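Local coordinates for putative uncharacterized protein (Mycobacterium tuberculosis, PDB 2ZQ5) that probably transfers sulfuryl groups, as a sulfotransferase (Stf1) with a P-loop-related parallel-sheet fold, at residues Ala302-Ala305 with Gln311-Asp314; His235-Asp240 with Met290-Arg295; Gln76-Gln81 with Leu216-Leu221. All blocks are in the same frame, centred on the assembly; numbering follows the deposited sequence.

Along the chain the three contacts follow one another: contact 3 closes first, then contact 2, then contact 1. Contacts 1 and 2 share helix 282-304, have centres 13 Å apart and touch directly, with Leu239 CD2 lying 3.5 Å from Arg304 CA. Contact 1 ties the end of that helix to strand 312-316, an outermost strand of the five-stranded parallel sheet; contact 2 sets helix 234-237, which follows strand 227-231, against its middle. Contact 3 joins helices 55-81 and 206-219 on the opposite side of the chain's centre from contact 2, their centres 29 Å apart. Contacts 1 and 2 thus form one continuous region round helix 282-304, while contact 3 is a separate helix-helix contact touching neither.

Contact 1 of 3, residues Ala302-Ala305 with Gln311-Asp314; sequences AARA and QFYD
Arg304 reaches from near the end of helix 282-304 past the ring of Phe312 to the carboxylate of Asp314. CG stands anti to the backbone N (chi1 176°) and the chain runs extended to NE, which carries the guanidinium to strand 312-316. The grip is end-on, with one nitrogen for each oxygen. NH1 donates to Asp314 OD1 at 2.8 Å, nearly straight at 169°, OD1 accepting through its syn lone pair. NH2 meets Asp314 OD2 at 2.6 Å; this second bond approaches on the syn side but well out of the carboxylate plane, consistent with the 31° between the two flat groups. OD1 is bonded a second time, to His255 NE2, so one carboxylate oxygen serves two partners. Along the way, Arg304 CG lies over one face of Phe312, 3.9 Å from the ring centroid, a CH-pi contact, and NH2 comes within 3.6 Å of Phe312 CB. Leu239 touches both Arg304 and Phe312, while backbone bonds of Tyr313 to Val251 and Gln253 place this strand in the parallel sheet. The paired charges imply a carboxylate bonded at both oxygens, probably ionised, that links the end region of the helix to the outermost strand.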
ATOM      1  N   ALA A 302     -15.247   9.208  -9.887  1.00  9.11           N
ATOM      2  CA  ALA A 302     -15.870   8.760 -11.126  1.00  9.38           C
ATOM      3  C   ALA A 302     -16.371   7.324 -11.050  1.00  9.86           C
ATOM      4  O   ALA A 302     -17.478   7.023 -11.493  1.00 11.67           O
ATOM      5  CB  ALA A 302     -14.887   8.911 -12.291  1.00  9.95           C
ATOM      6  N   ALA A 303     -15.559   6.443 -10.476  1.00  9.51           N
ATOM      7  CA  ALA A 303     -15.913   5.035 -10.368  1.00  8.36           C
ATOM      8  C   ALA A 303     -16.946   4.726  -9.291  1.00  8.64           C
ATOM      9  O   ALA A 303     -17.793   3.855  -9.462  1.00  9.38           O
ATOM     10  CB  ALA A 303     -14.657   4.208 -10.126  1.00  9.58           C
ATOM     11  N   ARG A 304     -16.869   5.443  -8.179  1.00  9.21           N
ATOM     12  CA  ARG A 304     -17.778   5.233  -7.059  1.00  9.34           C
ATOM     13  C   ARG A 304     -19.255   5.427  -7.410  1.00  9.65           C
ATOM     14  O   ARG A 304     -20.126   4.760  -6.850  1.00  9.57           O
ATOM     15  CB  ARG A 304     -17.371   6.172  -5.924  1.00 10.20           C
ATOM     16  CG  ARG A 304     -18.266   6.175  -4.703  1.00 10.75           C
ATOM     17  CD  ARG A 304     -17.702   7.153  -3.687  1.00 11.90           C
ATOM     18  NE  ARG A 304     -18.558   7.308  -2.520  1.00 14.08           N
ATOM     19  CZ  ARG A 304     -18.226   8.020  -1.451  1.00 12.48           C
ATOM     20  NH1 ARG A 304     -17.053   8.643  -1.408  1.00 13.73           N
ATOM     21  NH2 ARG A 304     -19.061   8.109  -0.427  1.00 15.22           N
ATOM     22  N   ALA A 305     -19.530   6.329  -8.344  1.00 10.07           N
ATOM     23  CA  ALA A 305     -20.905   6.622  -8.739  1.00 11.39           C
ATOM     24  C   ALA A 305     -21.744   5.425  -9.195  1.00 12.55           C
ATOM     25  O   ALA A 305     -22.953   5.391  -8.959  1.00 13.71           O
ATOM     26  CB  ALA A 305     -20.904   7.696  -9.828  1.00 11.25           C
ATOM     27  N   GLN A 311     -22.410   0.981   0.497  1.00  7.91           N
ATOM     28  CA  GLN A 311     -21.110   0.353   0.712  1.00  7.75           C
ATOM     29  C   GLN A 311     -19.960   1.343   0.847  1.00  8.40           C
ATOM     30  O   GLN A 311     -18.797   0.944   0.853  1.00  8.85           O
ATOM     31  CB  GLN A 311     -20.806  -0.619  -0.427  1.00  6.19           C
ATOM     32  CG  GLN A 311     -21.714  -1.841  -0.441  1.00  8.20           C
ATOM     33  CD  GLN A 311     -21.457  -2.762  -1.618  1.00  8.46           C
ATOM     34  OE1 GLN A 311     -20.379  -3.355  -1.744  1.00  9.26           O
ATOM     35  NE2 GLN A 311     -22.444  -2.886  -2.494  1.00  7.61           N
ATOM     36  N   PHE A 312     -20.281   2.627   0.967  1.00  7.36           N
ATOM     37  CA  PHE A 312     -19.253   3.661   1.083  1.00  8.26           C
ATOM     38  C   PHE A 312     -19.490   4.585   2.263  1.00  9.87           C
ATOM     39  O   PHE A 312     -20.634   4.849   2.641  1.00 10.53           O
ATOM     40  CB  PHE A 312     -19.202   4.497  -0.199  1.00  8.47           C
ATOM     41  CG  PHE A 312     -18.731   3.735  -1.398  1.00  7.97           C
ATOM     42  CD1 PHE A 312     -17.399   3.795  -1.801  1.00  7.69           C
ATOM     43  CD2 PHE A 312     -19.609   2.922  -2.103  1.00  9.34           C
ATOM     44  CE1 PHE A 312     -16.952   3.052  -2.889  1.00  8.54           C
ATOM     45  CE2 PHE A 312     -19.173   2.176  -3.191  1.00  7.89           C
ATOM     46  CZ  PHE A 312     -17.840   2.238  -3.586  1.00  9.89           C
ATOM     47  N   TYR A 313     -18.399   5.079   2.837  1.00  8.65           N
ATOM     48  CA  TYR A 313     -18.468   5.996   3.967  1.00  8.90           C
ATOM     49  C   TYR A 313     -17.333   7.003   3.842  1.00  9.63           C
ATOM     50  O   TYR A 313     -16.198   6.629   3.541  1.00  9.14           O
ATOM     51  CB  TYR A 313     -18.326   5.237   5.292  1.00 11.02           C
ATOM     52  CG  TYR A 313     -18.618   6.079   6.518  1.00 13.32           C
ATOM     53  CD1 TYR A 313     -19.887   6.091   7.093  1.00 15.78           C
ATOM     54  CD2 TYR A 313     -17.632   6.882   7.087  1.00 13.42           C
ATOM     55  CE1 TYR A 313     -20.166   6.882   8.205  1.00 16.98           C
ATOM     56  CE2 TYR A 313     -17.900   7.679   8.198  1.00 14.91           C
ATOM     57  CZ  TYR A 313     -19.167   7.672   8.751  1.00 15.61           C
ATOM     58  OH  TYR A 313     -19.429   8.458   9.852  1.00 19.59           O
ATOM     59  N   ASP A 314     -17.645   8.276   4.061  1.00  9.49           N
ATOM     60  CA  ASP A 314     -16.650   9.340   3.991  1.00 10.55           C
ATOM     61  C   ASP A 314     -16.336   9.844   5.388  1.00 10.93           C
ATOM     62  O   ASP A 314     -17.243  10.194   6.147  1.00 12.41           O
ATOM     63  CB  ASP A 314     -17.166  10.502   3.143  1.00 11.09           C
ATOM     64  CG  ASP A 314     -17.372  10.118   1.698  1.00 12.29           C
ATOM     65  OD1 ASP A 314     -16.367   9.849   1.004  1.00 10.99           O
ATOM     66  OD2 ASP A 314     -18.538  10.080   1.257  1.00 15.92           O
TER

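Contact 2 of 3, residues His235-Asp240 with Met290-Arg295; sequences HLFALD and MDTWSR
Phe237 is the first residue along 235-240 to touch helix 282-304, and it carries the contact. Its CG lies anti to the carbonyl carbon (chi1 -58°), which directs the ring to residues 292-295 so that its far edge enters between side chains of the helix. At that edge CZ lies 3.2 Å from Thr292 O, near the plane of the ring, and 3.9 Å from Thr292 CG2. On one flank CE2 meets Trp293 CZ3 at 3.7 Å; the two six-membered rings are oblique, with centroids 5.9 Å apart and planes at 64°. The indole in turn has Thr292 CG2 over the centre of one face. The helix bearing Phe237 comes soon after strand 227-231 of the parallel sheet, so the phenyl ring links a strand-to-helix connection of the sulfotransferase fold to the long helix 282-304. On the other flank CE1 approaches Arg295 NH1 at 3.9 Å. Arg295 grips Asp291, one turn back, side-on: NE to OD1 and NH2 to OD2, the latter 3.0 Å, both from above the carboxylate plane, and its NH2 also forms a salt bridge with Glu188, whose OE2 is also hydrogen-bonded to Thr292 OG1. Beyond Phe237, Ala238 holds the N-cap position of helix 239-245, where Leu239 packs on Phe300, and Asp240 pairs with Lys306.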
ATOM      1  N   HIS A 235      -6.487   1.916  -3.801  1.00  5.64           N
ATOM      2  CA  HIS A 235      -7.926   1.736  -3.850  1.00  4.67           C
ATOM      3  C   HIS A 235      -8.653   2.932  -4.456  1.00  6.34           C
ATOM      4  O   HIS A 235      -9.774   2.804  -4.941  1.00  6.46           O
ATOM      5  CB  HIS A 235      -8.414   1.372  -2.448  1.00  4.76           C
ATOM      6  CG  HIS A 235      -7.760   0.131  -1.920  1.00  4.13           C
ATOM      7  ND1 HIS A 235      -7.353  -0.017  -0.612  1.00  7.56           N
ATOM      8  CD2 HIS A 235      -7.376  -0.997  -2.562  1.00  3.54           C
ATOM      9  CE1 HIS A 235      -6.738  -1.180  -0.475  1.00  2.70           C
ATOM     10  NE2 HIS A 235      -6.739  -1.793  -1.644  1.00  7.99           N
ATOM     11  N   LEU A 236      -7.997   4.089  -4.459  1.00  6.05           N
ATOM     12  CA  LEU A 236      -8.580   5.286  -5.064  1.00  5.68           C
ATOM     13  C   LEU A 236      -8.592   5.138  -6.584  1.00  5.68           C
ATOM     14  O   LEU A 236      -9.544   5.547  -7.257  1.00  6.48           O
ATOM     15  CB  LEU A 236      -7.745   6.522  -4.729  1.00  6.55           C
ATOM     16  CG  LEU A 236      -7.738   7.027  -3.291  1.00  5.85           C
ATOM     17  CD1 LEU A 236      -6.686   8.117  -3.140  1.00  8.72           C
ATOM     18  CD2 LEU A 236      -9.119   7.562  -2.930  1.00  6.34           C
ATOM     19  N   PHE A 237      -7.520   4.542  -7.104  1.00  5.74           N
ATOM     20  CA  PHE A 237      -7.311   4.355  -8.538  1.00  5.89           C
ATOM     21  C   PHE A 237      -7.929   3.097  -9.132  1.00  5.23           C
ATOM     22  O   PHE A 237      -8.193   3.039 -10.340  1.00  9.13           O
ATOM     23  CB  PHE A 237      -5.805   4.287  -8.838  1.00  5.72           C
ATOM     24  CG  PHE A 237      -5.022   5.497  -8.404  1.00  5.09           C
ATOM     25  CD1 PHE A 237      -4.670   6.478  -9.329  1.00  7.25           C
ATOM     26  CD2 PHE A 237      -4.606   5.641  -7.083  1.00  6.03           C
ATOM     27  CE1 PHE A 237      -3.912   7.581  -8.942  1.00  7.58           C
ATOM     28  CE2 PHE A 237      -3.850   6.745  -6.688  1.00  7.82           C
ATOM     29  CZ  PHE A 237      -3.502   7.714  -7.623  1.00  8.60           C
ATOM     30  N   ALA A 238      -8.147   2.092  -8.292  1.00  5.22           N
ATOM     31  CA  ALA A 238      -8.638   0.803  -8.768  1.00  4.43           C
ATOM     32  C   ALA A 238      -9.947   0.335  -8.164  1.00  5.32           C
ATOM     33  O   ALA A 238     -10.139  -0.862  -7.949  1.00  5.90           O
ATOM     34  CB  ALA A 238      -7.560  -0.252  -8.530  1.00  7.41           C
ATOM     35  N   LEU A 239     -10.859   1.263  -7.913  1.00  5.98           N
ATOM     36  CA  LEU A 239     -12.126   0.889  -7.313  1.00  6.24           C
ATOM     37  C   LEU A 239     -12.905  -0.139  -8.131  1.00  6.17           C
ATOM     38  O   LEU A 239     -13.512  -1.044  -7.558  1.00  6.81           O
ATOM     39  CB  LEU A 239     -12.987   2.127  -7.071  1.00  7.41           C
ATOM     40  CG  LEU A 239     -14.317   1.840  -6.373  1.00  6.65           C
ATOM     41  CD1 LEU A 239     -14.073   1.168  -5.026  1.00  7.81           C
ATOM     42  CD2 LEU A 239     -15.084   3.144  -6.200  1.00  8.22           C
ATOM     43  N   ASP A 240     -12.902  -0.020  -9.457  1.00  6.15           N
ATOM     44  CA  ASP A 240     -13.636  -0.994 -10.257  1.00  6.32           C
ATOM     45  C   ASP A 240     -13.066  -2.395 -10.065  1.00  6.28           C
ATOM     46  O   ASP A 240     -13.819  -3.362  -9.956  1.00  8.28           O
ATOM     47  CB  ASP A 240     -13.625  -0.631 -11.748  1.00  5.85           C
ATOM     48  CG  ASP A 240     -14.449   0.608 -12.058  1.00  9.78           C
ATOM     49  OD1 ASP A 240     -15.532   0.780 -11.460  1.00 10.75           O
ATOM     50  OD2 ASP A 240     -14.018   1.406 -12.916  1.00 13.13           O
ATOM     51  N   MET A 290       1.004  16.506  -7.547  1.00  6.33           N
ATOM     52  CA  MET A 290      -0.225  17.170  -7.957  1.00  5.87           C
ATOM     53  C   MET A 290      -0.953  16.299  -8.975  1.00  6.42           C
ATOM     54  O   MET A 290      -2.173  16.155  -8.922  1.00  7.11           O
ATOM     55  CB  MET A 290       0.092  18.536  -8.572  1.00  7.73           C
ATOM     56  CG  MET A 290       0.512  19.600  -7.565  1.00  8.69           C
ATOM     57  SD  MET A 290      -0.887  20.401  -6.745  1.00  8.90           S
ATOM     58  CE  MET A 290      -1.334  21.611  -7.991  1.00 11.10           C
ATOM     59  N   ASP A 291      -0.198  15.712  -9.897  1.00  6.68           N
ATOM     60  CA  ASP A 291      -0.788  14.862 -10.922  1.00  7.94           C
ATOM     61  C   ASP A 291      -1.314  13.551 -10.349  1.00  6.42           C
ATOM     62  O   ASP A 291      -2.480  13.200 -10.544  1.00  6.84           O
ATOM     63  CB  ASP A 291       0.238  14.555 -12.014  1.00  7.73           C
ATOM     64  CG  ASP A 291      -0.275  13.542 -13.020  1.00 12.53           C
ATOM     65  OD1 ASP A 291      -1.360  13.770 -13.596  1.00 17.02           O
ATOM     66  OD2 ASP A 291       0.405  12.518 -13.235  1.00 15.15           O
ATOM     67  N   THR A 292      -0.453  12.832  -9.637  1.00  6.26           N
ATOM     68  CA  THR A 292      -0.829  11.551  -9.054  1.00  5.83           C
ATOM     69  C   THR A 292      -2.081  11.576  -8.194  1.00  5.09           C
ATOM     70  O   THR A 292      -3.025  10.820  -8.434  1.00  5.74           O
ATOM     71  CB  THR A 292       0.316  10.976  -8.195  1.00  5.99           C
ATOM     72  OG1 THR A 292       1.443  10.711  -9.033  1.00  6.65           O
ATOM     73  CG2 THR A 292      -0.116   9.685  -7.504  1.00  6.74           C
ATOM     74  N   TRP A 293      -2.100  12.447  -7.192  1.00  5.51           N
ATOM     75  CA  TRP A 293      -3.234  12.486  -6.284  1.00  4.87           C
ATOM     76  C   TRP A 293      -4.508  13.130  -6.801  1.00  4.61           C
ATOM     77  O   TRP A 293      -5.596  12.803  -6.321  1.00  5.84           O
ATOM     78  CB  TRP A 293      -2.779  13.082  -4.950  1.00  6.03           C
ATOM     79  CG  TRP A 293      -1.622  12.283  -4.418  1.00  7.01           C
ATOM     80  CD1 TRP A 293      -0.338  12.710  -4.249  1.00  7.50           C
ATOM     81  CD2 TRP A 293      -1.610  10.870  -4.163  1.00  9.23           C
ATOM     82  NE1 TRP A 293       0.477  11.651  -3.920  1.00  8.88           N
ATOM     83  CE2 TRP A 293      -0.279  10.510  -3.861  1.00  8.94           C
ATOM     84  CE3 TRP A 293      -2.596   9.872  -4.171  1.00 11.14           C
ATOM     85  CZ2 TRP A 293       0.095   9.194  -3.570  1.00 10.60           C
ATOM     86  CZ3 TRP A 293      -2.225   8.562  -3.882  1.00 12.51           C
ATOM     87  CH2 TRP A 293      -0.890   8.236  -3.586  1.00 10.82           C
ATOM     88  N   SER A 294      -4.405  14.030  -7.774  1.00  5.34           N
ATOM     89  CA  SER A 294      -5.628  14.604  -8.320  1.00  6.09           C
ATOM     90  C   SER A 294      -6.274  13.523  -9.187  1.00  7.47           C
ATOM     91  O   SER A 294      -7.497  13.425  -9.258  1.00  7.25           O
ATOM     92  CB  SER A 294      -5.345  15.879  -9.129  1.00  7.99           C
ATOM     93  OG  SER A 294      -4.473  15.660 -10.221  1.00  8.08           O
ATOM     94  N   ARG A 295      -5.451  12.700  -9.836  1.00  6.96           N
ATOM     95  CA  ARG A 295      -5.979  11.605 -10.649  1.00  6.05           C
ATOM     96  C   ARG A 295      -6.628  10.574  -9.728  1.00  6.58           C
ATOM     97  O   ARG A 295      -7.723  10.089 -10.000  1.00  7.94           O
ATOM     98  CB  ARG A 295      -4.866  10.933 -11.466  1.00  7.16           C
ATOM     99  CG  ARG A 295      -4.510  11.672 -12.741  1.00  8.11           C
ATOM    100  CD  ARG A 295      -3.593  10.865 -13.659  1.00 10.29           C
ATOM    101  NE  ARG A 295      -2.215  10.790 -13.177  1.00 11.17           N
ATOM    102  CZ  ARG A 295      -1.675   9.735 -12.572  1.00  9.83           C
ATOM    103  NH1 ARG A 295      -2.388   8.635 -12.357  1.00 11.21           N
ATOM    104  NH2 ARG A 295      -0.404   9.782 -12.194  1.00  8.84           N
TER

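Contact 3 of 3, residues Gln76-Gln81 with Leu216-Leu221; sequences QSAWKQ and LQLIGL
Leu218 overlaps Ala78 and the pyrrole end of Trp79, and these three buried residues make the whole contact. Its CB points toward helix 55-81, and CG stands anti to the backbone N (chi1 167°), which turns both methyl branches to Ala78. CD2 lies 3.3 Å from Ala78 CB, tighter than usual van der Waals contact, while CD1 rests less closely, at 3.8 Å from the same methyl. The methyl of Ala78 therefore faces the fork of the leucine, and its small size is consistent with the close approach of the two helices: Trp79 and Leu218 have CA atoms 6.8 Å apart, the nearest such pair.

Trp79 meets Leu218 differently. The two side chains cross at about a right angle, and Leu218 CB comes obliquely to the indole, 3.7 Å from NE1 and 3.9 Å from CD1. No hydrogen bond passes between the segments; NE1 finds its hydrogen-bond partner just outside them, so its meeting with Leu218 CB is packing. The indole is held elsewhere as well: Arg214 forms a cation-pi pair with it, and its ring meets that of His85. Within helix 55-81, Gln81 NE2 donates to Ser77 OG at 2.9 Å, a side-chain bond spanning one turn. On the other helix, Gly220 N closes the last turn onto Leu216 O at 2.8 Å, and Gly220 is the first residue to leave helical angles. Such a leucine set against an alanine and a tryptophan is close helix-helix packing, here joining helix 55-81 to helix 206-219, which itself packs through Leu216 and Ile219 against strand 227-231 in the parallel sheet of an alpha/beta sulfotransferase fold.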
ATOM      1  N   GLN A  76       3.586 -17.838  -4.349  1.00  7.84           N
ATOM      2  CA  GLN A  76       3.350 -18.957  -5.259  1.00  7.77           C
ATOM      3  C   GLN A  76       3.616 -20.279  -4.542  1.00  8.42           C
ATOM      4  O   GLN A  76       2.835 -21.230  -4.652  1.00  8.64           O
ATOM      5  CB  GLN A  76       4.252 -18.837  -6.490  1.00  9.70           C
ATOM      6  CG  GLN A  76       3.987 -19.888  -7.560  1.00 12.09           C
ATOM      7  CD  GLN A  76       2.537 -19.915  -7.997  1.00 14.31           C
ATOM      8  OE1 GLN A  76       1.961 -18.882  -8.340  1.00 11.80           O
ATOM      9  NE2 GLN A  76       1.935 -21.101  -7.986  1.00 18.88           N
ATOM     10  N   SER A  77       4.718 -20.333  -3.804  1.00  7.57           N
ATOM     11  CA  SER A  77       5.074 -21.536  -3.061  1.00  8.17           C
ATOM     12  C   SER A  77       4.078 -21.793  -1.935  1.00  8.21           C
ATOM     13  O   SER A  77       3.694 -22.937  -1.682  1.00  8.71           O
ATOM     14  CB  SER A  77       6.485 -21.403  -2.484  1.00  9.12           C
ATOM     15  OG  SER A  77       6.865 -22.590  -1.804  1.00  9.60           O
ATOM     16  N   ALA A  78       3.656 -20.730  -1.257  1.00  8.61           N
ATOM     17  CA  ALA A  78       2.703 -20.867  -0.164  1.00  7.60           C
ATOM     18  C   ALA A  78       1.378 -21.449  -0.652  1.00  7.50           C
ATOM     19  O   ALA A  78       0.769 -22.272   0.034  1.00  8.26           O
ATOM     20  CB  ALA A  78       2.469 -19.514   0.504  1.00  8.97           C
ATOM     21  N   TRP A  79       0.929 -21.021  -1.828  1.00  7.54           N
ATOM     22  CA  TRP A  79      -0.326 -21.530  -2.373  1.00  7.79           C
ATOM     23  C   TRP A  79      -0.241 -23.028  -2.647  1.00  9.87           C
ATOM     24  O   TRP A  79      -1.234 -23.744  -2.515  1.00 10.10           O
ATOM     25  CB  TRP A  79      -0.714 -20.774  -3.654  1.00  7.89           C
ATOM     26  CG  TRP A  79      -1.120 -19.345  -3.402  1.00  8.00           C
ATOM     27  CD1 TRP A  79      -1.869 -18.880  -2.358  1.00  7.47           C
ATOM     28  CD2 TRP A  79      -0.812 -18.206  -4.215  1.00  7.68           C
ATOM     29  NE1 TRP A  79      -2.044 -17.518  -2.470  1.00  8.15           N
ATOM     30  CE2 TRP A  79      -1.406 -17.080  -3.599  1.00  8.11           C
ATOM     31  CE3 TRP A  79      -0.091 -18.026  -5.404  1.00  7.79           C
ATOM     32  CZ2 TRP A  79      -1.300 -15.789  -4.132  1.00  7.44           C
ATOM     33  CZ3 TRP A  79       0.013 -16.743  -5.934  1.00  8.93           C
ATOM     34  CH2 TRP A  79      -0.590 -15.642  -5.296  1.00  7.52           C
ATOM     35  N   LYS A  80       0.943 -23.497  -3.029  1.00  9.65           N
ATOM     36  CA  LYS A  80       1.151 -24.919  -3.298  1.00 10.92           C
ATOM     37  C   LYS A  80       1.151 -25.685  -1.983  1.00 11.16           C
ATOM     38  O   LYS A  80       0.662 -26.813  -1.902  1.00 12.13           O
ATOM     39  CB  LYS A  80       2.493 -25.148  -3.983  1.00 12.63           C
ATOM     40  CG  LYS A  80       2.595 -24.644  -5.399  1.00 17.95           C
ATOM     41  CD  LYS A  80       3.984 -24.951  -5.921  1.00 19.75           C
ATOM     42  CE  LYS A  80       4.186 -24.476  -7.338  1.00 23.32           C
ATOM     43  NZ  LYS A  80       5.593 -24.724  -7.754  1.00 21.50           N
ATOM     44  N   GLN A  81       1.720 -25.064  -0.958  1.00 10.05           N
ATOM     45  CA  GLN A  81       1.803 -25.670   0.365  1.00 10.42           C
ATOM     46  C   GLN A  81       0.441 -25.733   1.040  1.00 10.88           C
ATOM     47  O   GLN A  81       0.169 -26.644   1.823  1.00 11.43           O
ATOM     48  CB  GLN A  81       2.751 -24.862   1.250  1.00  9.57           C
ATOM     49  CG  GLN A  81       4.204 -24.888   0.821  1.00  9.23           C
ATOM     50  CD  GLN A  81       5.041 -23.899   1.607  1.00  9.10           C
ATOM     51  OE1 GLN A  81       4.961 -23.839   2.832  1.00 13.29           O
ATOM     52  NE2 GLN A  81       5.852 -23.117   0.904  1.00 10.17           N
ATOM     53  N   LEU A 216      -4.942 -12.831   0.477  1.00  6.52           N
ATOM     54  CA  LEU A 216      -5.719 -12.679   1.705  1.00  6.21           C
ATOM     55  C   LEU A 216      -6.243 -14.053   2.130  1.00  7.26           C
ATOM     56  O   LEU A 216      -6.284 -14.365   3.319  1.00  7.58           O
ATOM     57  CB  LEU A 216      -6.899 -11.717   1.508  1.00  7.54           C
ATOM     58  CG  LEU A 216      -6.576 -10.253   1.197  1.00  6.50           C
ATOM     59  CD1 LEU A 216      -7.834  -9.418   1.410  1.00  7.70           C
ATOM     60  CD2 LEU A 216      -5.464  -9.742   2.104  1.00  8.28           C
ATOM     61  N   GLN A 217      -6.650 -14.866   1.156  1.00  6.48           N
ATOM     62  CA  GLN A 217      -7.145 -16.214   1.439  1.00  7.13           C
ATOM     63  C   GLN A 217      -6.056 -17.042   2.114  1.00  7.91           C
ATOM     64  O   GLN A 217      -6.324 -17.790   3.054  1.00  6.90           O
ATOM     65  CB  GLN A 217      -7.558 -16.925   0.149  1.00  8.26           C
ATOM     66  CG  GLN A 217      -8.825 -16.412  -0.505  1.00  7.77           C
ATOM     67  CD  GLN A 217      -9.133 -17.160  -1.788  1.00 10.26           C
ATOM     68  OE1 GLN A 217      -8.312 -17.206  -2.705  1.00 10.51           O
ATOM     69  NE2 GLN A 217     -10.317 -17.758  -1.858  1.00 10.62           N
ATOM     70  N   LEU A 218      -4.832 -16.913   1.613  1.00  6.45           N
ATOM     71  CA  LEU A 218      -3.689 -17.641   2.149  1.00  7.32           C
ATOM     72  C   LEU A 218      -3.317 -17.170   3.552  1.00  6.07           C
ATOM     73  O   LEU A 218      -3.249 -17.965   4.489  1.00  7.59           O
ATOM     74  CB  LEU A 218      -2.486 -17.462   1.223  1.00  7.48           C
ATOM     75  CG  LEU A 218      -1.129 -17.903   1.778  1.00  9.41           C
ATOM     76  CD1 LEU A 218      -1.065 -19.427   1.843  1.00 12.06           C
ATOM     77  CD2 LEU A 218      -0.023 -17.345   0.893  1.00 11.84           C
ATOM     78  N   ILE A 219      -3.077 -15.871   3.692  1.00  5.55           N
ATOM     79  CA  ILE A 219      -2.694 -15.315   4.980  1.00  6.61           C
ATOM     80  C   ILE A 219      -3.794 -15.484   6.023  1.00  7.47           C
ATOM     81  O   ILE A 219      -3.506 -15.695   7.202  1.00  7.87           O
ATOM     82  CB  ILE A 219      -2.315 -13.819   4.829  1.00  5.41           C
ATOM     83  CG1 ILE A 219      -1.099 -13.702   3.907  1.00  7.45           C
ATOM     84  CG2 ILE A 219      -2.029 -13.199   6.201  1.00  8.51           C
ATOM     85  CD1 ILE A 219      -0.771 -12.280   3.490  1.00  8.23           C
ATOM     86  N   GLY A 220      -5.051 -15.416   5.587  1.00  6.36           N
ATOM     87  CA  GLY A 220      -6.164 -15.561   6.509  1.00  8.47           C
ATOM     88  C   GLY A 220      -6.729 -16.967   6.634  1.00  8.13           C
ATOM     89  O   GLY A 220      -7.826 -17.141   7.163  1.00  8.80           O
ATOM     90  N   LEU A 221      -5.978 -17.965   6.172  1.00  9.41           N
ATOM     91  CA  LEU A 221      -6.414 -19.362   6.213  1.00 10.72           C
ATOM     92  C   LEU A 221      -6.828 -19.869   7.594  1.00  9.12           C
ATOM     93  O   LEU A 221      -7.735 -20.700   7.707  1.00 11.47           O
ATOM     94  CB  LEU A 221      -5.310 -20.269   5.663  1.00 11.97           C
ATOM     95  CG  LEU A 221      -5.612 -21.772   5.645  1.00 15.64           C
ATOM     96  CD1 LEU A 221      -6.728 -22.056   4.643  1.00 14.97           C
ATOM     97  CD2 LEU A 221      -4.353 -22.546   5.279  1.00 18.00           C
TER